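Local coordinates for LysM domain protein (Mycobacterium smegmatis, PDB 4OIT) that binds mannose as a domain-swapped dimeric lectin of the beta-prism II fold, at residues D3-G8 and G15-G20; V53-V58 and V65-E70. All coordinates share one frame; numbering follows the deposited sequence.

Contact 1 (D3-G8 and G15-G20)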
loop_
_atom_site.group_PDB
_atom_site.type_symbol
_atom_site.label_atom_id
_atom_site.label_comp_id
_atom_site.label_asym_id
_atom_site.label_seq_id
_atom_site.Cartn_x
_atom_site.Cartn_y
_atom_site.Cartn_z
ATOM N N ASP B 3 -7.725 24.399 -8.602
ATOM C CA ASP B 3 -8.875 23.669 -9.134
ATOM C C ASP B 3 -8.486 22.526 -10.072
ATOM O O ASP B 3 -9.356 21.807 -10.567
ATOM C CB ASP B 3 -9.828 24.631 -9.861
ATOM C CG ASP B 3 -9.242 25.198 -11.148
ATOM O OD1 ASP B 3 -8.030 25.029 -11.397
ATOM O OD2 ASP B 3 -10.002 25.826 -11.911
ATOM N N THR B 4 -7.186 22.350 -10.301
ATOM C CA THR B 4 -6.704 21.438 -11.337
ATOM C C THR B 4 -5.594 20.500 -10.861
ATOM O O THR B 4 -4.673 20.914 -10.157
ATOM C CB THR B 4 -6.204 22.229 -12.567
ATOM O OG1 THR B 4 -7.264 23.052 -13.066
ATOM C CG2 THR B 4 -5.738 21.291 -13.682
ATOM N N LEU B 5 -5.707 19.235 -11.260
ATOM C CA LEU B 5 -4.612 18.275 -11.171
ATOM C C LEU B 5 -4.299 17.800 -12.582
ATOM O O LEU B 5 -5.189 17.353 -13.302
ATOM C CB LEU B 5 -4.989 17.072 -10.303
ATOM C CG LEU B 5 -5.276 17.328 -8.822
ATOM C CD1 LEU B 5 -5.750 16.042 -8.164
ATOM C CD2 LEU B 5 -4.069 17.883 -8.082
ATOM N N THR B 6 -3.033 17.911 -12.970
ATOM C CA THR B 6 -2.577 17.505 -14.299
ATOM C C THR B 6 -1.941 16.114 -14.240
ATOM O O THR B 6 -1.763 15.554 -13.160
ATOM C CB THR B 6 -1.590 18.535 -14.881
ATOM O OG1 THR B 6 -0.551 18.800 -13.931
ATOM C CG2 THR B 6 -2.319 19.834 -15.195
ATOM N N ALA B 7 -1.618 15.564 -15.407
ATOM C CA ALA B 7 -1.126 14.187 -15.522
ATOM C C ALA B 7 -0.001 13.879 -14.537
ATOM O O ALA B 7 1.024 14.557 -14.517
ATOM C CB ALA B 7 -0.667 13.909 -16.947
ATOM N N GLY B 8 -0.205 12.851 -13.719
ATOM C CA GLY B 8 0.784 12.436 -12.726
ATOM C C GLY B 8 0.578 13.021 -11.339
ATOM O O GLY B 8 1.223 12.587 -10.388
ATOM N N GLY B 15 -5.732 16.396 1.351
ATOM C CA GLY B 15 -5.532 17.273 0.201
ATOM C C GLY B 15 -6.855 17.642 -0.438
ATOM O O GLY B 15 -7.795 16.843 -0.443
ATOM N N SER B 16 -6.926 18.855 -0.979
ATOM C CA SER B 16 -8.167 19.371 -1.547
ATOM C C SER B 16 -7.950 20.058 -2.886
ATOM O O SER B 16 -6.919 20.694 -3.111
ATOM C CB SER B 16 -8.822 20.369 -0.588
ATOM O OG SER B 16 -9.223 19.744 0.618
ATOM N N LEU B 17 -8.927 19.894 -3.774
ATOM C CA LEU B 17 -9.127 20.811 -4.888
ATOM C C LEU B 17 -10.272 21.733 -4.510
ATOM O O LEU B 17 -11.191 21.325 -3.797
ATOM C CB LEU B 17 -9.474 20.071 -6.181
ATOM C CG LEU B 17 -8.360 19.313 -6.908
ATOM C CD1 LEU B 17 -8.865 18.889 -8.281
ATOM C CD2 LEU B 17 -7.088 20.142 -7.037
ATOM N N GLN B 18 -10.204 22.977 -4.971
ATOM C CA GLN B 18 -11.313 23.912 -4.808
ATOM C C GLN B 18 -11.572 24.663 -6.105
ATOM O O GLN B 18 -10.636 25.055 -6.806
ATOM C CB GLN B 18 -11.050 24.904 -3.671
ATOM C CG GLN B 18 -12.306 25.639 -3.219
ATOM C CD GLN B 18 -12.056 26.593 -2.066
ATOM O OE1 GLN B 18 -11.436 27.639 -2.240
ATOM N NE2 GLN B 18 -12.551 26.244 -0.885
ATOM N N SER B 19 -12.850 24.864 -6.411
ATOM C CA SER B 19 -13.255 25.629 -7.585
ATOM C C SER B 19 -12.802 27.081 -7.446
ATOM O O SER B 19 -12.665 27.591 -6.329
ATOM C CB SER B 19 -14.771 25.563 -7.769
ATOM O OG SER B 19 -15.452 25.974 -6.593
ATOM N N GLY B 20 -12.564 27.733 -8.581
ATOM C CA GLY B 20 -12.120 29.133 -8.605
ATOM C C GLY B 20 -12.983 30.073 -7.775
ATOM O O GLY B 20 -12.467 30.934 -7.065
HETATM O O HOH W 1 -12.852 26.348 -11.067
#
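Packing of Leu5 on Leu17, with one bridging water, joins the N-terminal strand 4-6 to strand 16-18 in this beta-prism II lectin without any pairing of their backbones. Strand 16-18 is outermost in its own sheet within the chain, where Leu17 hydrogen-bonds through its backbone to Leu26. The dimer is domain-swapped, and the backbone partner of Thr4, Leu5 and Thr6 is a strand of the second subunit, which they meet in an antiparallel ladder. Both leucines are buried, and their branched ends cross obliquely. With CG anti to its carbonyl carbon (chi1 -74°), Leu17 turns both methyls across the contact: CD2 lies 3.8 Å from Leu5 CG, and CD1 rests 3.7 Å from the carbonyl O of Asp3. Closer to the chain terminus Asp3 CB rests against Gln18 O at 3.2 Å, and the backbone of Gln18 is hydrogen-bonded to Gly2. The polar part of the contact is the Asp3 carboxylate, held at both oxygens. Thr4 OG1 donates to OD1 of Asp3 over 2.7 Å, arriving from above the carboxylate plane, 59° out of it. A water donates to Asp3 OD2 at 3.0 Å and accepts from Gly20 N at 2.9 Å, tying the carboxylate to the backbone just after strand 16-18.

Contact 2 (V53-V58 and V65-E70). With BMA (beta-D-mannopyranose), chain I.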
loop_
_atom_site.group_PDB
_atom_site.type_symbol
_atom_site.label_atom_id
_atom_site.label_comp_id
_atom_site.label_asym_id
_atom_site.label_seq_id
_atom_site.Cartn_x
_atom_site.Cartn_y
_atom_site.Cartn_z
ATOM N N VAL B 53 -8.174 4.369 1.665
ATOM C CA VAL B 53 -7.651 5.141 0.539
ATOM C C VAL B 53 -6.731 6.228 1.090
ATOM O O VAL B 53 -7.136 6.997 1.959
ATOM C CB VAL B 53 -8.780 5.776 -0.299
ATOM C CG1 VAL B 53 -8.216 6.662 -1.403
ATOM C CG2 VAL B 53 -9.667 4.696 -0.901
ATOM N N VAL B 54 -5.497 6.276 0.591
ATOM C CA VAL B 54 -4.507 7.265 1.055
ATOM C C VAL B 54 -4.051 8.260 -0.015
ATOM O O VAL B 54 -3.408 9.261 0.305
ATOM C CB VAL B 54 -3.264 6.597 1.684
ATOM C CG1 VAL B 54 -3.661 5.850 2.948
ATOM C CG2 VAL B 54 -2.556 5.677 0.692
ATOM N N ARG B 55 -4.364 7.985 -1.277
ATOM C CA ARG B 55 -4.140 8.959 -2.342
ATOM C C ARG B 55 -5.119 8.767 -3.490
ATOM O O ARG B 55 -5.689 7.688 -3.669
ATOM C CB ARG B 55 -2.696 8.906 -2.854
ATOM C CG ARG B 55 -2.352 7.693 -3.704
ATOM C CD ARG B 55 -0.940 7.806 -4.260
ATOM N NE ARG B 55 -0.567 6.639 -5.060
ATOM C CZ ARG B 55 -0.228 5.450 -4.564
ATOM N NH1 ARG B 55 -0.212 5.234 -3.250
ATOM N NH2 ARG B 55 0.094 4.464 -5.392
ATOM N N ALA B 56 -5.300 9.835 -4.258
ATOM C CA ALA B 56 -6.148 9.830 -5.440
ATOM C C ALA B 56 -5.377 10.511 -6.559
ATOM O O ALA B 56 -5.356 11.740 -6.648
ATOM C CB ALA B 56 -7.456 10.554 -5.161
ATOM N N GLU B 57 -4.731 9.712 -7.402
ATOM C CA GLU B 57 -3.828 10.253 -8.414
ATOM C C GLU B 57 -4.386 10.201 -9.833
ATOM O O GLU B 57 -4.933 9.187 -10.272
ATOM C CB GLU B 57 -2.450 9.579 -8.341
ATOM C CG GLU B 57 -2.384 8.116 -8.753
ATOM C CD GLU B 57 -0.978 7.549 -8.628
ATOM O OE1 GLU B 57 -0.154 8.142 -7.896
ATOM O OE2 GLU B 57 -0.690 6.508 -9.261
ATOM N N VAL B 58 -4.250 11.331 -10.523
ATOM C CA VAL B 58 -4.537 11.440 -11.944
ATOM C C VAL B 58 -3.291 10.926 -12.651
ATOM O O VAL B 58 -2.268 11.607 -12.681
ATOM C CB VAL B 58 -4.813 12.904 -12.358
ATOM C CG1 VAL B 58 -5.176 12.988 -13.834
ATOM C CG2 VAL B 58 -5.920 13.512 -11.510
ATOM N N VAL B 65 -7.525 7.444 -10.253
ATOM C CA VAL B 65 -7.617 6.243 -9.427
ATOM C C VAL B 65 -7.393 6.533 -7.945
ATOM O O VAL B 65 -6.419 7.184 -7.575
ATOM C CB VAL B 65 -6.559 5.206 -9.856
ATOM C CG1 VAL B 65 -6.641 3.953 -8.997
ATOM C CG2 VAL B 65 -6.714 4.847 -11.327
ATOM N N LEU B 66 -8.293 6.026 -7.107
ATOM C CA LEU B 66 -8.099 6.027 -5.659
ATOM C C LEU B 66 -7.344 4.762 -5.267
ATOM O O LEU B 66 -7.793 3.655 -5.568
ATOM C CB LEU B 66 -9.440 6.079 -4.918
ATOM C CG LEU B 66 -10.021 7.467 -4.630
ATOM C CD1 LEU B 66 -10.243 8.263 -5.906
ATOM C CD2 LEU B 66 -11.320 7.333 -3.852
ATOM N N TYR B 67 -6.205 4.929 -4.599
ATOM C CA TYR B 67 -5.402 3.795 -4.137
ATOM C C TYR B 67 -5.447 3.673 -2.624
ATOM O O TYR B 67 -5.546 4.672 -1.914
ATOM C CB TYR B 67 -3.944 3.944 -4.570
ATOM C CG TYR B 67 -3.692 3.593 -6.014
ATOM C CD1 TYR B 67 -3.541 2.271 -6.412
ATOM C CD2 TYR B 67 -3.594 4.585 -6.977
ATOM C CE1 TYR B 67 -3.303 1.945 -7.735
ATOM C CE2 TYR B 67 -3.356 4.271 -8.302
ATOM C CZ TYR B 67 -3.211 2.953 -8.675
ATOM O OH TYR B 67 -2.975 2.640 -9.990
ATOM N N THR B 68 -5.362 2.439 -2.141
ATOM C CA THR B 68 -5.293 2.176 -0.710
ATOM C C THR B 68 -3.848 2.243 -0.259
ATOM O O THR B 68 -2.928 2.265 -1.079
ATOM C CB THR B 68 -5.842 0.787 -0.333
ATOM O OG1 THR B 68 -4.945 -0.232 -0.794
ATOM C CG2 THR B 68 -7.229 0.566 -0.926
ATOM N N ALA B 69 -3.658 2.276 1.053
ATOM C CA ALA B 69 -2.325 2.161 1.629
ATOM C C ALA B 69 -1.935 0.697 1.661
ATOM O O ALA B 69 -2.789 -0.190 1.569
ATOM C CB ALA B 69 -2.289 2.730 3.034
ATOM N N GLU B 70 -0.640 0.447 1.790
ATOM C CA GLU B 70 -0.157 -0.895 2.063
ATOM C C GLU B 70 -0.517 -1.197 3.507
ATOM O O GLU B 70 -0.097 -0.481 4.417
ATOM C CB GLU B 70 1.350 -0.988 1.844
ATOM C CG GLU B 70 1.755 -0.753 0.397
ATOM C CD GLU B 70 3.255 -0.797 0.189
ATOM O OE1 GLU B 70 4.000 -0.249 1.030
ATOM O OE2 GLU B 70 3.695 -1.387 -0.825
HETATM C C1 BMA I . -5.626 0.093 -14.766
HETATM C C2 BMA I . -4.373 0.981 -14.713
HETATM C C3 BMA I . -3.848 0.915 -13.287
HETATM C C4 BMA I . -4.933 1.135 -12.231
HETATM C C5 BMA I . -6.226 0.330 -12.420
HETATM C C6 BMA I . -7.318 1.123 -11.713
HETATM O O1 BMA I . -6.343 -0.028 -16.031
HETATM O O2 BMA I . -4.699 2.352 -15.069
HETATM O O3 BMA I . -2.809 1.892 -13.096
HETATM O O4 BMA I . -4.401 0.757 -10.947
HETATM O O5 BMA I . -6.668 0.095 -13.768
HETATM O O6 BMA I . -8.337 0.236 -11.247
#
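Val54 N and Arg55 O both bond to the backbone of Tyr67, the first at Tyr67 O (3.0 Å, in the carbonyl plane) and the second through Tyr67 N, which donates with an N-H...O angle of 164°. Further along, Glu57 and Val65 exchange a reciprocal pair of backbone bonds, less straight at Glu57 N (141°). Because Val54 and Arg55 both face Tyr67, the strand carries a classic beta bulge. The pairing forms an antiparallel hairpin of the beta-prism II fold, whose sheet continues into the second subunit through Val65, Leu66 and Tyr67. On one face the packing is apolar: Leu66 CD1 lies 3.7 Å from Ala56 CB, while its CB meets Val53 CG1 at 3.8 Å. The other face carries charge and the sugar. The Arg55 guanidinium is nearly parallel to the Tyr67 ring (15°) but centred over Tyr67 CB; its NH2 lies above the ring face toward the rim, 3.9 Å from Tyr67 CG. Arg55 NE and Glu57 OE1 form a salt bridge whose N-H...O bond is weak (3.2 Å). Val65 CG1 lies over the opposite ring face, toward the rim. Tyr67 OH accepts a short bond from O4 of beta-D-mannopyranose (2.5 Å) and a longer one from O3 (3.2 Å), and also hydrogen-bonds Gln59 OE1; Gln59, Asp61 and Asn63 bond the same sugar, whose C6 touches Val65 CG2 at 3.8 Å.

Contact 1 lies far out on the chain and includes exposed residues, whereas contact 2 is close to the chain centre and none of its touching residues is classed as exposed. Contact 1 packs two strands that do not pair with each other; contact 2 is true strand pairing. Contact 2 buries about twice the area, 511 against 242 Å², and it alone of the two reaches a bound sugar. Their strands differ, yet they meet at Val58: its carbonyl O lies 2.6 Å from Gly8 N, a probable hydrogen bond, and its CG2 packs on Leu5 CB. The second subunit extends a sheet from strand 4-6 in one and from strand 64-68 in the other.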